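PDB 6SKY: Serine/threonine-protein kinase Tel1 from Chaetomium thermophilum, which is a serine/threonine protein kinase of the ATM subfamily that binds ATP and probably activates checkpoint signalling when DNA is damaged. Local coordinates for residues L2560-S2565 and S2571-I2576; H2463-I2468 and P2508-T2513; L1993-L1998 and R2019-W2024. All coordinates share one frame; numbering follows the deposited sequence.

Interaction 1. Residues L2560-S2565 and S2571-I2576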
loop_
_atom_site.group_PDB
_atom_site.type_symbol
_atom_site.label_atom_id
_atom_site.label_comp_id
_atom_site.label_asym_id
_atom_site.label_seq_id
_atom_site.Cartn_x
_atom_site.Cartn_y
_atom_site.Cartn_z
ATOM N N LEU A 2560 10.094 40.064 -22.631
ATOM C CA LEU A 2560 10.952 39.612 -21.550
ATOM C C LEU A 2560 10.100 39.238 -20.350
ATOM O O LEU A 2560 9.205 39.993 -19.960
ATOM C CB LEU A 2560 11.949 40.704 -21.169
ATOM C CG LEU A 2560 12.729 40.490 -19.881
ATOM C CD1 LEU A 2560 13.774 39.429 -20.084
ATOM C CD2 LEU A 2560 13.354 41.780 -19.430
ATOM N N GLN A 2561 10.380 38.082 -19.762
ATOM C CA GLN A 2561 9.648 37.615 -18.592
ATOM C C GLN A 2561 10.232 38.268 -17.350
ATOM O O GLN A 2561 11.377 38.001 -16.978
ATOM C CB GLN A 2561 9.716 36.097 -18.496
ATOM C CG GLN A 2561 9.508 35.400 -19.822
ATOM C CD GLN A 2561 9.253 33.921 -19.669
ATOM O OE1 GLN A 2561 9.915 33.099 -20.292
ATOM N NE2 GLN A 2561 8.280 33.574 -18.843
ATOM N N ILE A 2562 9.448 39.122 -16.707
ATOM C CA ILE A 2562 9.869 39.850 -15.521
ATOM C C ILE A 2562 9.282 39.161 -14.302
ATOM O O ILE A 2562 8.069 38.940 -14.231
ATOM C CB ILE A 2562 9.418 41.318 -15.585
ATOM C CG1 ILE A 2562 9.916 41.977 -16.863
ATOM C CG2 ILE A 2562 9.910 42.084 -14.389
ATOM C CD1 ILE A 2562 9.465 43.394 -17.012
ATOM N N GLU A 2563 10.130 38.822 -13.341
ATOM C CA GLU A 2563 9.639 38.260 -12.095
ATOM C C GLU A 2563 9.054 39.360 -11.225
ATOM O O GLU A 2563 9.438 40.526 -11.322
ATOM C CB GLU A 2563 10.758 37.544 -11.348
ATOM C CG GLU A 2563 11.493 36.522 -12.185
ATOM C CD GLU A 2563 10.599 35.397 -12.659
ATOM O OE1 GLU A 2563 9.686 35.001 -11.907
ATOM O OE2 GLU A 2563 10.806 34.909 -13.787
ATOM N N VAL A 2564 8.116 38.980 -10.369
ATOM C CA VAL A 2564 7.437 39.942 -9.511
ATOM C C VAL A 2564 8.335 40.265 -8.327
ATOM O O VAL A 2564 8.919 39.368 -7.712
ATOM C CB VAL A 2564 6.077 39.394 -9.057
ATOM C CG1 VAL A 2564 5.260 40.478 -8.418
ATOM C CG2 VAL A 2564 5.332 38.812 -10.230
ATOM N N SER A 2565 8.453 41.548 -8.004
ATOM C CA SER A 2565 9.379 42.017 -6.983
ATOM C C SER A 2565 8.628 42.320 -5.697
ATOM O O SER A 2565 7.764 43.199 -5.672
ATOM C CB SER A 2565 10.127 43.257 -7.459
ATOM O OG SER A 2565 11.230 42.903 -8.270
ATOM N N SER A 2571 13.785 48.781 -11.172
ATOM C CA SER A 2571 14.846 49.540 -11.818
ATOM C C SER A 2571 15.924 48.644 -12.400
ATOM O O SER A 2571 16.596 49.038 -13.358
ATOM C CB SER A 2571 15.471 50.517 -10.825
ATOM O OG SER A 2571 15.953 49.829 -9.685
ATOM N N HIS A 2572 16.094 47.445 -11.858
ATOM C CA HIS A 2572 17.093 46.505 -12.341
ATOM C C HIS A 2572 16.675 45.792 -13.616
ATOM O O HIS A 2572 17.304 44.798 -13.982
ATOM C CB HIS A 2572 17.398 45.468 -11.261
ATOM C CG HIS A 2572 16.233 44.592 -10.926
ATOM N ND1 HIS A 2572 15.968 43.418 -11.593
ATOM C CD2 HIS A 2572 15.257 44.726 -9.997
ATOM C CE1 HIS A 2572 14.881 42.863 -11.089
ATOM N NE2 HIS A 2572 14.429 43.637 -10.120
ATOM N N VAL A 2573 15.634 46.265 -14.291
ATOM C CA VAL A 2573 15.105 45.597 -15.475
ATOM C C VAL A 2573 15.751 46.198 -16.716
ATOM O O VAL A 2573 15.796 47.426 -16.854
ATOM C CB VAL A 2573 13.576 45.715 -15.537
ATOM C CG1 VAL A 2573 12.990 44.570 -16.334
ATOM C CG2 VAL A 2573 12.996 45.744 -14.144
ATOM N N PRO A 2574 16.251 45.384 -17.640
ATOM C CA PRO A 2574 16.901 45.934 -18.834
ATOM C C PRO A 2574 15.903 46.635 -19.739
ATOM O O PRO A 2574 14.869 46.072 -20.091
ATOM C CB PRO A 2574 17.493 44.696 -19.512
ATOM C CG PRO A 2574 16.666 43.578 -19.022
ATOM C CD PRO A 2574 16.310 43.917 -17.616
ATOM N N MET A 2575 16.222 47.862 -20.119
ATOM C CA MET A 2575 15.423 48.581 -21.096
ATOM C C MET A 2575 15.926 48.273 -22.497
ATOM O O MET A 2575 17.028 47.763 -22.686
ATOM C CB MET A 2575 15.473 50.082 -20.839
ATOM C CG MET A 2575 15.060 50.471 -19.443
ATOM S SD MET A 2575 13.290 50.382 -19.168
ATOM C CE MET A 2575 13.242 50.078 -17.409
ATOM N N ILE A 2576 15.095 48.571 -23.488
ATOM C CA ILE A 2576 15.534 48.424 -24.868
ATOM C C ILE A 2576 16.524 49.534 -25.177
ATOM O O ILE A 2576 16.196 50.721 -25.082
ATOM C CB ILE A 2576 14.351 48.457 -25.838
ATOM C CG1 ILE A 2576 13.516 47.195 -25.707
ATOM C CG2 ILE A 2576 14.844 48.585 -27.254
ATOM C CD1 ILE A 2576 12.385 47.132 -26.687
#
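Leu2560 lays its CD2 methyl on the ring of Pro2574, 3.8 Å from CG and 4.1 Å from CD, the leucine side chain crossing the proline at about a right angle. The same methyl stands 4.2 Å from CG1 of Val2573. Beside it, on the same valine methyl, Ile2562 brings its CD1 to 3.8 Å from Val2573 CG1, with CG1 of the isoleucine close behind; these two chains also cross nearly perpendicular. Val2573 CG1 is thus the methyl that Leu2560 and Ile2562 share, and it is directed there because it lies anti to the backbone N of the valine (chi1 -154°). Leu2560 is turned likewise, its CG anti to the backbone N (chi1 168°), which carries CD2 to the proline. At the far end of the contact Ser2565 OG lies in the plane of the His2572 imidazole, at its edge, 3.8 Å from NE2, too long for a hydrogen bond. No hydrogen bond joins the two segments, so the contact rests on apolar packing between irregular chains.

Polar ties to the surroundings fix the backbone: Leu2560 O accepts from Lys2650 NZ, and Ser2565 N bonds to Tyr2570 OH. The segments are two arms of the loop that follows helix 2541-2552. Strand 2604-2611 contributes Tyr2605, which touches both Leu2560 and Pro2574; helix 2461-2472 presents Tyr2462 to Ile2562, and the second arm runs directly into strand 2576-2585 of the six-stranded antiparallel sheet.

Interaction 2. Residues H2463-I2468 and P2508-T2513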
loop_
_atom_site.group_PDB
_atom_site.type_symbol
_atom_site.label_atom_id
_atom_site.label_comp_id
_atom_site.label_asym_id
_atom_site.label_seq_id
_atom_site.Cartn_x
_atom_site.Cartn_y
_atom_site.Cartn_z
ATOM N N HIS A 2463 3.256 44.273 -15.270
ATOM C CA HIS A 2463 2.382 43.118 -15.193
ATOM C C HIS A 2463 0.917 43.462 -15.380
ATOM O O HIS A 2463 0.110 42.548 -15.556
ATOM C CB HIS A 2463 2.553 42.402 -13.849
ATOM C CG HIS A 2463 3.891 41.761 -13.671
ATOM N ND1 HIS A 2463 5.008 42.467 -13.287
ATOM C CD2 HIS A 2463 4.291 40.481 -13.831
ATOM C CE1 HIS A 2463 6.040 41.649 -13.217
ATOM N NE2 HIS A 2463 5.631 40.437 -13.544
ATOM N N GLY A 2464 0.547 44.738 -15.351
ATOM C CA GLY A 2464 -0.842 45.103 -15.519
ATOM C C GLY A 2464 -1.119 46.089 -16.633
ATOM O O GLY A 2464 -2.242 46.159 -17.146
ATOM N N MET A 2465 -0.117 46.854 -17.040
ATOM C CA MET A 2465 -0.430 47.954 -17.932
ATOM C C MET A 2465 -0.636 47.518 -19.368
ATOM O O MET A 2465 -1.359 48.193 -20.100
ATOM C CB MET A 2465 0.642 49.025 -17.837
ATOM C CG MET A 2465 0.111 50.270 -17.172
ATOM S SD MET A 2465 1.216 50.987 -15.973
ATOM C CE MET A 2465 2.615 51.284 -17.017
ATOM N N TYR A 2466 -0.073 46.390 -19.787
ATOM C CA TYR A 2466 -0.402 45.890 -21.114
ATOM C C TYR A 2466 -1.819 45.347 -21.171
ATOM O O TYR A 2466 -2.490 45.484 -22.196
ATOM C CB TYR A 2466 0.594 44.825 -21.537
ATOM C CG TYR A 2466 1.849 45.401 -22.113
ATOM C CD1 TYR A 2466 1.877 45.874 -23.405
ATOM C CD2 TYR A 2466 3.003 45.477 -21.366
ATOM C CE1 TYR A 2466 3.013 46.404 -23.935
ATOM C CE2 TYR A 2466 4.143 46.005 -21.889
ATOM C CZ TYR A 2466 4.144 46.467 -23.173
ATOM O OH TYR A 2466 5.289 47.000 -23.701
ATOM N N HIS A 2467 -2.295 44.742 -20.087
ATOM C CA HIS A 2467 -3.693 44.346 -20.018
ATOM C C HIS A 2467 -4.601 45.553 -20.096
ATOM O O HIS A 2467 -5.624 45.526 -20.787
ATOM C CB HIS A 2467 -3.963 43.576 -18.732
ATOM C CG HIS A 2467 -3.319 42.232 -18.692
ATOM N ND1 HIS A 2467 -2.218 41.960 -17.916
ATOM C CD2 HIS A 2467 -3.615 41.085 -19.340
ATOM C CE1 HIS A 2467 -1.865 40.701 -18.084
ATOM N NE2 HIS A 2467 -2.696 40.149 -18.946
ATOM N N ILE A 2468 -4.242 46.629 -19.399
ATOM C CA ILE A 2468 -5.061 47.835 -19.461
ATOM C C ILE A 2468 -5.057 48.419 -20.866
ATOM O O ILE A 2468 -6.103 48.819 -21.388
ATOM C CB ILE A 2468 -4.590 48.860 -18.418
ATOM C CG1 ILE A 2468 -4.801 48.302 -17.020
ATOM C CG2 ILE A 2468 -5.329 50.154 -18.585
ATOM C CD1 ILE A 2468 -6.136 47.657 -16.826
ATOM N N PRO A 2508 2.772 56.436 -20.483
ATOM C CA PRO A 2508 2.923 56.981 -21.840
ATOM C C PRO A 2508 3.907 56.210 -22.697
ATOM O O PRO A 2508 3.698 56.083 -23.911
ATOM C CB PRO A 2508 3.395 58.411 -21.580
ATOM C CG PRO A 2508 2.860 58.731 -20.265
ATOM C CD PRO A 2508 2.991 57.485 -19.477
ATOM N N ALA A 2509 4.978 55.690 -22.103
ATOM C CA ALA A 2509 5.917 54.879 -22.866
ATOM C C ALA A 2509 5.233 53.645 -23.433
ATOM O O ALA A 2509 5.361 53.343 -24.624
ATOM C CB ALA A 2509 7.098 54.488 -21.990
ATOM N N ILE A 2510 4.490 52.926 -22.594
ATOM C CA ILE A 2510 3.791 51.726 -23.043
ATOM C C ILE A 2510 2.732 52.082 -24.074
ATOM O O ILE A 2510 2.528 51.355 -25.052
ATOM C CB ILE A 2510 3.194 50.984 -21.834
ATOM C CG1 ILE A 2510 4.307 50.301 -21.051
ATOM C CG2 ILE A 2510 2.152 49.981 -22.268
ATOM C CD1 ILE A 2510 3.814 49.465 -19.927
ATOM N N ASP A 2511 2.085 53.231 -23.905
ATOM C CA ASP A 2511 1.097 53.691 -24.872
ATOM C C ASP A 2511 1.715 53.861 -26.257
ATOM O O ASP A 2511 1.294 53.221 -27.232
ATOM C CB ASP A 2511 0.495 55.003 -24.379
ATOM C CG ASP A 2511 -0.955 55.147 -24.740
ATOM O OD1 ASP A 2511 -1.536 54.173 -25.247
ATOM O OD2 ASP A 2511 -1.518 56.234 -24.518
ATOM N N GLN A 2512 2.732 54.720 -26.356
ATOM C CA GLN A 2512 3.320 55.020 -27.657
ATOM C C GLN A 2512 3.971 53.790 -28.269
ATOM O O GLN A 2512 3.841 53.531 -29.477
ATOM C CB GLN A 2512 4.346 56.140 -27.521
ATOM C CG GLN A 2512 3.848 57.369 -26.803
ATOM C CD GLN A 2512 2.695 58.026 -27.509
ATOM O OE1 GLN A 2512 2.513 57.862 -28.712
ATOM N NE2 GLN A 2512 1.899 58.775 -26.762
ATOM N N THR A 2513 4.672 53.013 -27.449
ATOM C CA THR A 2513 5.364 51.844 -27.953
ATOM C C THR A 2513 4.392 50.795 -28.468
ATOM O O THR A 2513 4.636 50.181 -29.509
ATOM C CB THR A 2513 6.248 51.278 -26.859
ATOM O OG1 THR A 2513 7.297 52.209 -26.582
ATOM C CG2 THR A 2513 6.842 49.991 -27.308
#
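Ile2510, on the first turn of helix 2507-2522, carries the contact with helix 2461-2472 through both of its branches. Its CD1 methyl lies 3.6 Å from Met2465 CE and 3.8 Å from Met2465 CB, against the open side of the bend between them. The same methyl comes within 4.0 Å of Tyr2466 CE2. The CG2 branch makes a CH-pi contact over one face of the tyrosine, 4.2 Å from the ring centroid and 15° off its normal. CG1 lies anti to the carbonyl carbon (chi1 -73°) and CG2 anti to the backbone N, which sets CG2 over the ring and lets CD1 reach both the methionine and Tyr2466 CE2. An alanine here would remove both branches and would probably leave the Tyr2466 face without its methyl and a gap beside Met2465 CE. This is helix-against-helix packing in an alpha-helical region, 2463-2468 lying within the FAT range; Leu2497 of helix 2483-2497 also touches Met2465. Next along the chain, Asp2511 faces another partner, its OD1 forming a salt bridge with Arg2473 NH2. At Thr2513, OG1 bonds to Ala2509 O at 3.0 Å from above the carbonyl plane, while the threonine N reaches that oxygen from the opposite face.

Interaction 3. Residues L1993-L1998 and R2019-W2024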
loop_
_atom_site.group_PDB
_atom_site.type_symbol
_atom_site.label_atom_id
_atom_site.label_comp_id
_atom_site.label_asym_id
_atom_site.label_seq_id
_atom_site.Cartn_x
_atom_site.Cartn_y
_atom_site.Cartn_z
ATOM N N LEU A 1993 20.390 -5.829 14.148
ATOM C CA LEU A 1993 20.274 -7.044 13.353
ATOM C C LEU A 1993 21.508 -7.263 12.494
ATOM O O LEU A 1993 22.004 -8.389 12.387
ATOM C CB LEU A 1993 19.027 -6.986 12.479
ATOM C CG LEU A 1993 17.697 -7.397 13.095
ATOM C CD1 LEU A 1993 17.152 -6.306 13.986
ATOM C CD2 LEU A 1993 16.723 -7.731 11.998
ATOM N N SER A 1994 22.017 -6.208 11.867
ATOM C CA SER A 1994 23.229 -6.364 11.080
ATOM C C SER A 1994 24.428 -6.643 11.966
ATOM O O SER A 1994 25.350 -7.344 11.548
ATOM C CB SER A 1994 23.461 -5.127 10.226
ATOM O OG SER A 1994 23.320 -3.962 11.000
ATOM N N ASN A 1995 24.424 -6.143 13.198
ATOM C CA ASN A 1995 25.484 -6.490 14.134
ATOM C C ASN A 1995 25.471 -7.976 14.446
ATOM O O ASN A 1995 26.514 -8.639 14.431
ATOM C CB ASN A 1995 25.330 -5.680 15.411
ATOM C CG ASN A 1995 26.511 -5.817 16.326
ATOM O OD1 ASN A 1995 27.642 -5.940 15.874
ATOM N ND2 ASN A 1995 26.258 -5.800 17.623
ATOM N N SER A 1996 24.293 -8.523 14.737
ATOM C CA SER A 1996 24.207 -9.953 15.006
ATOM C C SER A 1996 24.559 -10.779 13.781
ATOM O O SER A 1996 25.096 -11.878 13.915
ATOM C CB SER A 1996 22.812 -10.310 15.500
ATOM O OG SER A 1996 21.907 -10.373 14.426
ATOM N N LEU A 1997 24.255 -10.283 12.585
ATOM C CA LEU A 1997 24.617 -11.011 11.373
ATOM C C LEU A 1997 26.106 -10.932 11.083
ATOM O O LEU A 1997 26.650 -11.812 10.413
ATOM C CB LEU A 1997 23.842 -10.471 10.181
ATOM C CG LEU A 1997 22.623 -11.221 9.675
ATOM C CD1 LEU A 1997 22.106 -10.519 8.458
ATOM C CD2 LEU A 1997 22.980 -12.635 9.334
ATOM N N LEU A 1998 26.769 -9.872 11.538
ATOM C CA LEU A 1998 28.211 -9.763 11.367
ATOM C C LEU A 1998 28.949 -10.637 12.362
ATOM O O LEU A 1998 29.944 -11.272 12.008
ATOM C CB LEU A 1998 28.657 -8.313 11.519
ATOM C CG LEU A 1998 28.358 -7.339 10.389
ATOM C CD1 LEU A 1998 28.486 -5.931 10.884
ATOM C CD2 LEU A 1998 29.307 -7.576 9.262
ATOM N N ARG A 2019 29.881 2.389 14.577
ATOM C CA ARG A 2019 29.675 3.796 14.897
ATOM C C ARG A 2019 28.237 4.078 15.305
ATOM O O ARG A 2019 27.989 4.902 16.188
ATOM C CB ARG A 2019 30.067 4.661 13.713
ATOM C CG ARG A 2019 29.927 6.124 13.984
ATOM C CD ARG A 2019 30.218 6.948 12.765
ATOM N NE ARG A 2019 29.432 6.547 11.612
ATOM C CZ ARG A 2019 28.152 6.836 11.447
ATOM N NH1 ARG A 2019 27.520 6.433 10.364
ATOM N NH2 ARG A 2019 27.504 7.509 12.370
ATOM N N LYS A 2020 27.272 3.416 14.670
ATOM C CA LYS A 2020 25.876 3.651 15.018
ATOM C C LYS A 2020 25.539 3.106 16.396
ATOM O O LYS A 2020 24.802 3.743 17.151
ATOM C CB LYS A 2020 24.962 3.034 13.972
ATOM C CG LYS A 2020 24.908 3.802 12.693
ATOM C CD LYS A 2020 24.098 3.059 11.675
ATOM C CE LYS A 2020 23.994 3.845 10.398
ATOM N NZ LYS A 2020 23.391 5.166 10.665
ATOM N N LEU A 2021 26.047 1.928 16.741
ATOM C CA LEU A 2021 25.801 1.386 18.070
ATOM C C LEU A 2021 26.763 1.920 19.115
ATOM O O LEU A 2021 26.585 1.621 20.297
ATOM C CB LEU A 2021 25.883 -0.134 18.044
ATOM C CG LEU A 2021 24.782 -0.812 17.244
ATOM C CD1 LEU A 2021 25.044 -2.286 17.145
ATOM C CD2 LEU A 2021 23.454 -0.549 17.890
ATOM N N GLU A 2022 27.771 2.685 18.707
ATOM C CA GLU A 2022 28.772 3.266 19.596
ATOM C C GLU A 2022 29.577 2.188 20.316
ATOM O O GLU A 2022 29.597 2.097 21.539
ATOM C CB GLU A 2022 28.121 4.228 20.580
ATOM C CG GLU A 2022 27.473 5.387 19.892
ATOM C CD GLU A 2022 27.079 6.470 20.846
ATOM O OE1 GLU A 2022 27.037 6.195 22.058
ATOM O OE2 GLU A 2022 26.819 7.602 20.389
ATOM N N ILE A 2023 30.252 1.376 19.519
ATOM C CA ILE A 2023 31.156 0.334 19.984
ATOM C C ILE A 2023 32.557 0.805 19.635
ATOM O O ILE A 2023 33.027 0.604 18.514
ATOM C CB ILE A 2023 30.845 -1.015 19.335
ATOM C CG1 ILE A 2023 29.443 -1.469 19.701
ATOM C CG2 ILE A 2023 31.859 -2.043 19.736
ATOM C CD1 ILE A 2023 28.930 -2.547 18.808
ATOM N N TRP A 2024 33.234 1.435 20.586
ATOM C CA TRP A 2024 34.440 2.186 20.290
ATOM C C TRP A 2024 35.717 1.402 20.539
ATOM O O TRP A 2024 36.769 2.007 20.742
ATOM C CB TRP A 2024 34.459 3.473 21.103
ATOM C CG TRP A 2024 33.317 4.386 20.854
ATOM C CD1 TRP A 2024 32.490 4.917 21.784
ATOM C CD2 TRP A 2024 32.880 4.893 19.593
ATOM N NE1 TRP A 2024 31.563 5.719 21.188
ATOM C CE2 TRP A 2024 31.783 5.719 19.838
ATOM C CE3 TRP A 2024 33.309 4.721 18.279
ATOM C CZ2 TRP A 2024 31.111 6.367 18.827
ATOM C CZ3 TRP A 2024 32.645 5.364 17.290
ATOM C CH2 TRP A 2024 31.560 6.179 17.561
#
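A Schellman motif ends helix 2011-2021 at this contact within the FAT region, with Glu2022 as its positive-phi C-prime residue. The residues flanking the turn, Leu2021 and Ile2023, both point toward helix 1991-1999 and meet Asn1995 there. Leu2021 brings one methyl, CD1, alongside the asparagine, 3.7 Å from ND2, 3.8 Å from CB and 3.9 Å from CG. Ile2023 CD1 approaches the same amide nitrogen less closely, at 4.4 Å. Asn1995 meets them because its CG lies anti to the backbone N (chi1 -170°), carrying the amide out from the helix; Asn1995 and Leu2021 cross at a slant. Within helix 1991-1999, Ser1996 OG bonds to Leu1993 O at 2.8 Å, and Leu1997 N reaches that carbonyl from the same face. The second subunit borders the site: Arg1970 NH1 of that subunit bonds to Glu2022 O, Leu1967 of that subunit packs on Leu2021, and the two copies of Ser1996 meet. No hydrogen bond crosses between 1993-1998 and 2019-2024, and the amide N lies against methyls; the small contact therefore depends on van der Waals fit, and Asn1995 contributes bulk to it and no polar bond across it.

How the interactions relate
Interactions 1 and 2 are neighbours, their centres 14 Å apart, and they touch: His2463 NE2, on helix 2461-2472 of interaction 2, lies 2.9 Å from Ile2562 O of interaction 1, a probable hydrogen bond, and also packs on Val2564 CG2. Helix 2461-2472 thereby links the helical packing of 2508-2513 to the loop that leads into the kinase sheet. The Leu2560 side chain of interaction 1 lies about 13 Å from the bound ATP analogue, yet neither contact belongs to its pocket. Interaction 3 is remote, its centre 58 Å from that of interaction 1 and 69 Å from that of interaction 2, across the chain's centre and beside the second subunit.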